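Local atomic coordinates of aspartate aminotransferase (Thermotoga maritima, PDB entry 1O4S), a protein that catalyses the pyridoxal-phosphate-dependent transfer of an amino group from L-aspartate to 2-oxoglutarate, giving oxaloacetate and L-glutamate. Residues B[78-84]-B[101-106]; B[156-160]-B[318-322]; B[62-67]-B[281-286]. One frame throughout, in Å; residues are numbered along the deposited sequence.

Contact 1 (B[78-84]-B[101-106]); sequences RGIYELR and PDQVVV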
# COMPACT_ATOMS: atom_id res chain seq x y z
N ARG B 78 12.26 0.44 -0.86
CA ARG B 78 12.29 1.56 0.08
C ARG B 78 12.24 2.90 -0.58
O ARG B 78 12.23 3.88 0.13
CB ARG B 78 13.51 1.54 1.04
CG ARG B 78 14.65 0.77 0.57
CD ARG B 78 15.86 0.61 1.41
NE ARG B 78 16.91 0.29 0.44
CZ ARG B 78 18.20 0.33 0.66
NH1 ARG B 78 18.69 0.61 1.87
NH2 ARG B 78 19.01 0.03 -0.35
N GLY B 79 12.26 2.93 -1.91
CA GLY B 79 12.26 4.16 -2.68
C GLY B 79 13.58 4.34 -3.40
O GLY B 79 14.63 3.86 -2.91
N ILE B 80 13.55 5.00 -4.55
CA ILE B 80 14.78 5.24 -5.32
C ILE B 80 15.76 6.03 -4.46
O ILE B 80 15.35 6.93 -3.74
CB ILE B 80 14.53 5.99 -6.66
CG1 ILE B 80 13.89 7.36 -6.43
CG2 ILE B 80 13.67 5.13 -7.65
CD1 ILE B 80 13.71 8.17 -7.70
N TYR B 81 17.04 5.71 -4.57
CA TYR B 81 18.09 6.30 -3.75
C TYR B 81 18.05 7.81 -3.76
O TYR B 81 18.20 8.44 -2.73
CB TYR B 81 19.49 5.89 -4.27
CG TYR B 81 20.59 6.44 -3.43
CD1 TYR B 81 20.87 5.88 -2.20
CD2 TYR B 81 21.34 7.55 -3.84
CE1 TYR B 81 21.88 6.38 -1.38
CE2 TYR B 81 22.34 8.07 -3.04
CZ TYR B 81 22.61 7.47 -1.81
OH TYR B 81 23.62 7.96 -0.99
N GLU B 82 17.85 8.37 -4.94
CA GLU B 82 17.87 9.82 -5.14
C GLU B 82 16.76 10.54 -4.34
O GLU B 82 16.99 11.63 -3.77
CB GLU B 82 17.78 10.11 -6.64
CG GLU B 82 19.08 9.75 -7.41
CD GLU B 82 19.27 8.25 -7.82
OE1 GLU B 82 18.34 7.37 -7.70
OE2 GLU B 82 20.43 7.93 -8.29
N LEU B 83 15.59 9.91 -4.24
CA LEU B 83 14.49 10.46 -3.47
C LEU B 83 14.81 10.35 -1.97
O LEU B 83 14.66 11.29 -1.22
CB LEU B 83 13.15 9.80 -3.83
CG LEU B 83 11.90 10.23 -3.08
CD1 LEU B 83 11.75 11.78 -3.07
CD2 LEU B 83 10.63 9.57 -3.60
N ARG B 84 15.32 9.20 -1.55
CA ARG B 84 15.68 9.03 -0.16
C ARG B 84 16.77 10.00 0.27
O ARG B 84 16.67 10.60 1.35
CB ARG B 84 16.08 7.59 0.10
CG ARG B 84 14.87 6.68 0.12
CD ARG B 84 15.20 5.29 0.61
NE ARG B 84 16.01 4.55 -0.36
CZ ARG B 84 17.28 4.23 -0.23
NH1 ARG B 84 17.88 3.57 -1.21
NH2 ARG B 84 17.97 4.57 0.84
N PRO B 101 20.53 8.34 3.75
CA PRO B 101 19.42 7.88 2.90
C PRO B 101 18.86 6.51 3.36
O PRO B 101 17.68 6.22 3.15
CB PRO B 101 20.06 7.75 1.51
CG PRO B 101 21.34 8.55 1.59
CD PRO B 101 21.78 8.52 2.98
N ASP B 102 19.72 5.70 3.98
CA ASP B 102 19.31 4.41 4.54
C ASP B 102 18.45 4.52 5.82
O ASP B 102 17.98 3.51 6.33
CB ASP B 102 20.54 3.52 4.77
CG ASP B 102 21.17 3.04 3.44
OD1 ASP B 102 22.36 2.58 3.49
OD2 ASP B 102 20.59 3.13 2.28
N GLN B 103 18.22 5.74 6.31
CA GLN B 103 17.28 5.98 7.42
C GLN B 103 15.86 6.30 6.96
O GLN B 103 14.99 6.47 7.78
CB GLN B 103 17.78 7.14 8.28
CG GLN B 103 18.98 6.81 9.11
CD GLN B 103 19.44 7.97 9.99
OE1 GLN B 103 20.38 8.66 9.64
NE2 GLN B 103 18.75 8.19 11.11
N VAL B 104 15.67 6.42 5.65
CA VAL B 104 14.42 6.89 5.02
C VAL B 104 13.76 5.73 4.29
O VAL B 104 14.41 4.96 3.59
CB VAL B 104 14.69 8.01 3.99
CG1 VAL B 104 13.35 8.48 3.26
CG2 VAL B 104 15.43 9.20 4.64
N VAL B 105 12.45 5.61 4.43
CA VAL B 105 11.68 4.70 3.60
C VAL B 105 10.54 5.51 2.99
O VAL B 105 9.83 6.21 3.69
CB VAL B 105 11.06 3.51 4.40
CG1 VAL B 105 10.48 2.50 3.48
CG2 VAL B 105 12.12 2.85 5.29
N VAL B 106 10.38 5.37 1.70
CA VAL B 106 9.37 6.07 0.95
C VAL B 106 8.16 5.13 0.87
O VAL B 106 8.31 3.95 0.58
CB VAL B 106 9.91 6.42 -0.45
CG1 VAL B 106 8.78 6.97 -1.35
CG2 VAL B 106 11.08 7.41 -0.32
O HOH W 1 20.91 2.47 -0.21

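Contact 2 (B[156-160]-B[318-322]); sequences MSKNF and VKFVE. With SO4 (sulfate ion), chain L.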
# COMPACT_ATOMS: atom_id res chain seq x y z
N MET B 156 -10.20 21.56 25.39
CA MET B 156 -10.23 22.94 24.93
C MET B 156 -9.76 23.93 26.00
O MET B 156 -9.11 24.92 25.66
CB MET B 156 -11.63 23.33 24.47
CG MET B 156 -11.71 24.78 23.93
SD MET B 156 -13.17 25.10 22.91
CE MET B 156 -14.47 25.00 24.16
N SER B 157 -10.07 23.65 27.28
CA SER B 157 -9.66 24.52 28.39
C SER B 157 -8.14 24.52 28.57
O SER B 157 -7.58 25.49 29.09
CB SER B 157 -10.37 24.17 29.72
OG SER B 157 -10.15 22.83 30.12
N LYS B 158 -7.48 23.45 28.14
CA LYS B 158 -6.03 23.37 28.16
C LYS B 158 -5.41 23.58 26.77
O LYS B 158 -4.26 23.22 26.56
CB LYS B 158 -5.58 22.03 28.76
CG LYS B 158 -5.82 21.90 30.27
CD LYS B 158 -4.81 22.74 31.07
CE LYS B 158 -5.31 23.04 32.50
NZ LYS B 158 -5.42 21.82 33.35
N ASN B 159 -6.16 24.18 25.84
CA ASN B 159 -5.73 24.42 24.47
C ASN B 159 -5.36 23.13 23.73
O ASN B 159 -4.50 23.12 22.84
CB ASN B 159 -4.55 25.42 24.41
CG ASN B 159 -4.87 26.79 25.04
OD1 ASN B 159 -4.01 27.38 25.71
ND2 ASN B 159 -6.09 27.30 24.82
N PHE B 160 -6.04 22.05 24.11
CA PHE B 160 -5.76 20.69 23.63
C PHE B 160 -4.30 20.26 23.77
O PHE B 160 -3.79 19.46 22.98
CB PHE B 160 -6.25 20.53 22.19
CG PHE B 160 -7.74 20.63 22.06
CD1 PHE B 160 -8.33 21.65 21.33
CD2 PHE B 160 -8.56 19.68 22.66
CE1 PHE B 160 -9.72 21.71 21.17
CE2 PHE B 160 -9.94 19.74 22.52
CZ PHE B 160 -10.52 20.77 21.77
N VAL B 318 -18.72 31.85 18.92
CA VAL B 318 -18.40 30.43 18.85
C VAL B 318 -17.09 30.19 19.62
O VAL B 318 -16.18 31.03 19.60
CB VAL B 318 -18.35 29.93 17.37
CG1 VAL B 318 -17.70 28.55 17.25
CG2 VAL B 318 -19.77 29.93 16.77
N LYS B 319 -17.01 29.05 20.31
CA LYS B 319 -15.86 28.72 21.15
C LYS B 319 -14.93 27.70 20.50
O LYS B 319 -15.37 26.67 20.01
CB LYS B 319 -16.32 28.18 22.50
CG LYS B 319 -16.86 29.24 23.46
CD LYS B 319 -17.06 28.62 24.86
CE LYS B 319 -17.75 29.57 25.84
NZ LYS B 319 -18.05 28.87 27.12
N PHE B 320 -13.63 27.98 20.54
CA PHE B 320 -12.62 27.13 19.92
C PHE B 320 -11.22 27.60 20.32
O PHE B 320 -11.04 28.73 20.78
CB PHE B 320 -12.75 27.17 18.37
CG PHE B 320 -12.55 28.55 17.80
CD1 PHE B 320 -11.28 28.98 17.41
CD2 PHE B 320 -13.62 29.45 17.72
CE1 PHE B 320 -11.09 30.25 16.93
CE2 PHE B 320 -13.43 30.73 17.22
CZ PHE B 320 -12.16 31.14 16.82
N VAL B 321 -10.24 26.73 20.08
CA VAL B 321 -8.83 27.07 20.18
C VAL B 321 -8.35 27.52 18.79
O VAL B 321 -8.60 26.86 17.78
CB VAL B 321 -8.01 25.84 20.67
CG1 VAL B 321 -6.54 26.21 20.89
CG2 VAL B 321 -8.61 25.27 21.98
N GLU B 322 -7.69 28.67 18.74
CA GLU B 322 -7.22 29.24 17.49
C GLU B 322 -6.21 28.28 16.90
O GLU B 322 -5.21 27.98 17.54
CB GLU B 322 -6.59 30.61 17.76
CG GLU B 322 -6.14 31.38 16.52
CD GLU B 322 -5.59 32.77 16.87
OE1 GLU B 322 -6.02 33.35 17.89
OE2 GLU B 322 -4.72 33.28 16.12
S SO4 L . -13.40 20.62 26.84
O1 SO4 L . -12.63 19.88 25.83
O2 SO4 L . -14.68 21.09 26.26
O3 SO4 L . -13.69 19.64 27.90
O4 SO4 L . -12.59 21.71 27.40

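Contact 3 (B[62-67]-B[281-286]); sequences EAVRFL and TVAQYA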
# COMPACT_ATOMS: atom_id res chain seq x y z
N GLU B 62 7.72 17.58 -14.66
CA GLU B 62 8.66 16.48 -14.42
C GLU B 62 8.04 15.08 -14.56
O GLU B 62 8.64 14.17 -15.12
CB GLU B 62 9.29 16.63 -13.06
CG GLU B 62 10.17 15.49 -12.60
CD GLU B 62 11.41 15.30 -13.43
OE1 GLU B 62 11.78 16.23 -14.23
OE2 GLU B 62 12.02 14.20 -13.27
N ALA B 63 6.84 14.91 -14.00
CA ALA B 63 6.14 13.64 -14.07
C ALA B 63 5.85 13.28 -15.54
O ALA B 63 6.04 12.14 -15.92
CB ALA B 63 4.84 13.67 -13.27
N VAL B 64 5.43 14.26 -16.34
CA VAL B 64 5.12 14.07 -17.77
C VAL B 64 6.37 13.73 -18.55
O VAL B 64 6.38 12.84 -19.39
CB VAL B 64 4.43 15.32 -18.40
CG1 VAL B 64 4.33 15.22 -19.90
CG2 VAL B 64 3.06 15.55 -17.81
N ARG B 65 7.45 14.44 -18.26
CA ARG B 65 8.72 14.18 -18.91
C ARG B 65 9.20 12.75 -18.65
O ARG B 65 9.57 12.05 -19.59
CB ARG B 65 9.72 15.18 -18.40
CG ARG B 65 11.13 15.06 -18.90
CD ARG B 65 12.06 16.04 -18.11
NE ARG B 65 13.38 15.48 -17.79
CZ ARG B 65 13.62 14.41 -17.01
NH1 ARG B 65 12.63 13.70 -16.44
NH2 ARG B 65 14.88 14.04 -16.83
N PHE B 66 9.17 12.33 -17.38
CA PHE B 66 9.46 10.95 -17.02
C PHE B 66 8.56 9.94 -17.76
O PHE B 66 9.03 8.95 -18.35
CB PHE B 66 9.30 10.73 -15.51
CG PHE B 66 9.51 9.30 -15.11
CD1 PHE B 66 10.77 8.74 -15.16
CD2 PHE B 66 8.44 8.50 -14.72
CE1 PHE B 66 10.97 7.39 -14.82
CE2 PHE B 66 8.68 7.16 -14.39
CZ PHE B 66 9.95 6.62 -14.44
N LEU B 67 7.26 10.22 -17.71
CA LEU B 67 6.23 9.39 -18.34
C LEU B 67 6.44 9.16 -19.82
O LEU B 67 6.23 8.05 -20.34
CB LEU B 67 4.86 10.04 -18.21
CG LEU B 67 3.96 9.40 -17.22
CD1 LEU B 67 2.65 10.15 -17.16
CD2 LEU B 67 3.74 7.95 -17.63
N THR B 281 6.34 4.65 -9.61
CA THR B 281 7.60 5.28 -10.01
C THR B 281 7.43 6.71 -10.47
O THR B 281 8.29 7.56 -10.20
CB THR B 281 8.29 4.46 -11.11
OG1 THR B 281 8.28 3.08 -10.74
CG2 THR B 281 9.75 4.86 -11.27
N VAL B 282 6.35 6.97 -11.21
CA VAL B 282 6.05 8.34 -11.59
C VAL B 282 6.00 9.24 -10.36
O VAL B 282 6.59 10.32 -10.35
CB VAL B 282 4.76 8.48 -12.45
CG1 VAL B 282 4.66 9.89 -13.03
CG2 VAL B 282 4.74 7.45 -13.57
N ALA B 283 5.26 8.80 -9.34
CA ALA B 283 5.13 9.52 -8.09
C ALA B 283 6.51 9.81 -7.44
O ALA B 283 6.75 10.86 -6.89
CB ALA B 283 4.23 8.73 -7.11
N GLN B 284 7.41 8.85 -7.51
CA GLN B 284 8.73 9.04 -6.95
C GLN B 284 9.42 10.17 -7.64
O GLN B 284 9.99 11.03 -6.96
CB GLN B 284 9.55 7.78 -6.99
CG GLN B 284 8.95 6.69 -6.16
CD GLN B 284 9.87 5.51 -5.94
OE1 GLN B 284 10.94 5.67 -5.39
NE2 GLN B 284 9.44 4.33 -6.32
N TYR B 285 9.38 10.21 -8.96
CA TYR B 285 9.99 11.32 -9.68
C TYR B 285 9.29 12.64 -9.46
O TYR B 285 9.95 13.69 -9.35
CB TYR B 285 10.20 11.00 -11.16
CG TYR B 285 11.37 10.03 -11.29
CD1 TYR B 285 11.16 8.67 -11.45
CD2 TYR B 285 12.68 10.48 -11.19
CE1 TYR B 285 12.21 7.79 -11.54
CE2 TYR B 285 13.74 9.60 -11.27
CZ TYR B 285 13.48 8.25 -11.45
OH TYR B 285 14.49 7.36 -11.54
N ALA B 286 7.97 12.59 -9.32
CA ALA B 286 7.21 13.79 -8.99
C ALA B 286 7.67 14.37 -7.62
O ALA B 286 7.91 15.55 -7.49
CB ALA B 286 5.73 13.49 -8.99
O HOH W 2 12.45 14.04 -10.75

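Contact 1 (B[78-84]-B[101-106])
The backbone N of V106 donates to R78 O at 2.8 Å with a nearly straight N-H (169°). G79, next in the chain, lays its CA against V106 CB. Between the segments, R84 CD touches V104 O at 3.1 Å, and R84 CG packs on V106 CG2. A bend at chi3 (-71°) swings the guanidinium toward G79 O. NE donates to this oxygen (3.0 Å), which lies in the guanidinium plane; NE itself stands above the carbonyl plane. At the guanidinium edge, NH2 makes two weak bonds, to P101 O (2.9 Å) and to D102 OD2 (3.3 Å). R84 NH2 and R78 NH1 are both salt-bridged to D102 OD2, though R78 has two conformers and its NE bonds to D76. This salt-bridge network joins the start of helix 81-95 to the turn before edge strand 104-107. D102 OD2 also accepts a hydrogen bond from a water at 2.6 Å. Replacing R84 with alanine would probably leave G79 O and P101 O without these donors and take from D102 one of its two arginine partners, leaving R78. Y81 CE1 lies 3.7 Å from P101 CB. V104 and V106 pack on I87 of helix 81-95. V105 turns to helix 262-275 and pairs its backbone with L258 in adjacent strand 256-259.

Contact 2 (B[156-160]-B[318-322])
The F160 ring meets V321 obliquely: V321 CG2 lies 3.7 Å from F160 CD1 and almost as near CE1. One face of the same ring carries the backbone N of M156, 3.4 Å above the plane and nearer the ring's margin than its centre. The chain therefore folds back over its own aromatic group. A sulfate oxygen, O1, also approaches this ring obliquely.

M156 is the long arm of the contact. With its CG anti to the backbone N (chi1 -178°), it reaches across to the other segment. M156 CG touches V321 CG2 at 3.7 Å, and the two side chains run alongside one another with opposed directions. Farther out, M156 SD rests 3.7 Å from F320 CA. Its CE ends 4.0 Å from K319 CB, and the methionine lies crosswise to that lysine. V321 uses both methyls: CG2 sits between M156 and F160, and CG1 lies against N159.

The first segment is a tight turn after strand 148-153, the edge strand of the large-domain sheet. N159 N bonds back to M156 O at 3.0 Å, and both N159 and F160 have left-handed backbone angles. The second segment leads from helix 296-315 into strand 328-332, at the edge of the smaller sheet. In this fold-type I aminotransferase the contact joins the large domain to the small one by apolar packing.

A sulfate, probably from the crystallisation liquor, sits at the start of the turn. M156 N donates to its O1 at 3.0 Å, and S157 N to its O4 at 3.2 Å. K360 NZ also binds this ion. The F320 side chain packs on V310 and L313 of helix 296-315. F160 also touches P133 and T187.

Contact 3 (B[62-67]-B[281-286])
E62 OE2 reaches Y285 O through a shared water. The water donates to E62 OE2 at 2.6 Å and to Y285 O at 2.9 Å, so it bridges the two helices. A bend at chi2 (65°) brings the carboxylate to this place. R65 NH1 gives the same E62 OE2 a positive neighbour at 3.3 Å, but that oxygen is far from the plane of the guanidinium, so the pair is electrostatic rather than hydrogen-bonded. Nearer the backbone, E62 CG packs against Y285 O.

The apolar core is built round F66. Its ring forms an offset stack with the Y285 ring, with centroids 4.5 Å apart and planes turned by 25°. Y285 CD1 stands over one face of the F66 ring, toward the rim, and F66 CD1 in turn lies over one face of the Y285 ring. The two rings come within 3.5 Å of each other at F66 CE1 and Y285 CE1. The far end of the phenylalanine meets a methyl, with F66 CZ lying 3.6 Å from T281 CG2. The CD2 side of the ring rests on V282.

This is a helix pair, helix 57-68 against helix 281-290, running roughly antiparallel. The axes of these short segments come within 8.7 Å at an angle of 136°. The CA atoms of A63 and A286 are the nearest across the pair, consistent with their small side chains. A63 CB packs 3.8 Å from V282 CG1 and also faces A286 CB. L67 CD2 adds a looser touch on V282 CG2.

The second subunit covers part of this unit. A63 and V64 pack on L67 of that neighbouring subunit, and L67 packs on its W253. T281 OG1 bonds to K73 O of its own chain and weakly to G252 O of the neighbouring subunit.

In the fold
Contacts 1 and 3 are neighbours, with centres 16 Å apart on the same side of the chain's centre. Q284 joins them, with its OE1 probably bonded to I80 N, and I80 also packs on Y285. Along the chain, contact 1 falls between the two segments of contact 3 and closes before contact 2 opens. Contacts 1 and 3 tie the edge strand 104-107 of the large sheet to helices that reach the second subunit. Contact 2 lies on the opposite side of the chain's centre, 39 Å from contact 1 and 42 Å from contact 3 between centres. Its segments alternate with those of contact 3, and it links the opposite sheet edge to the small domain.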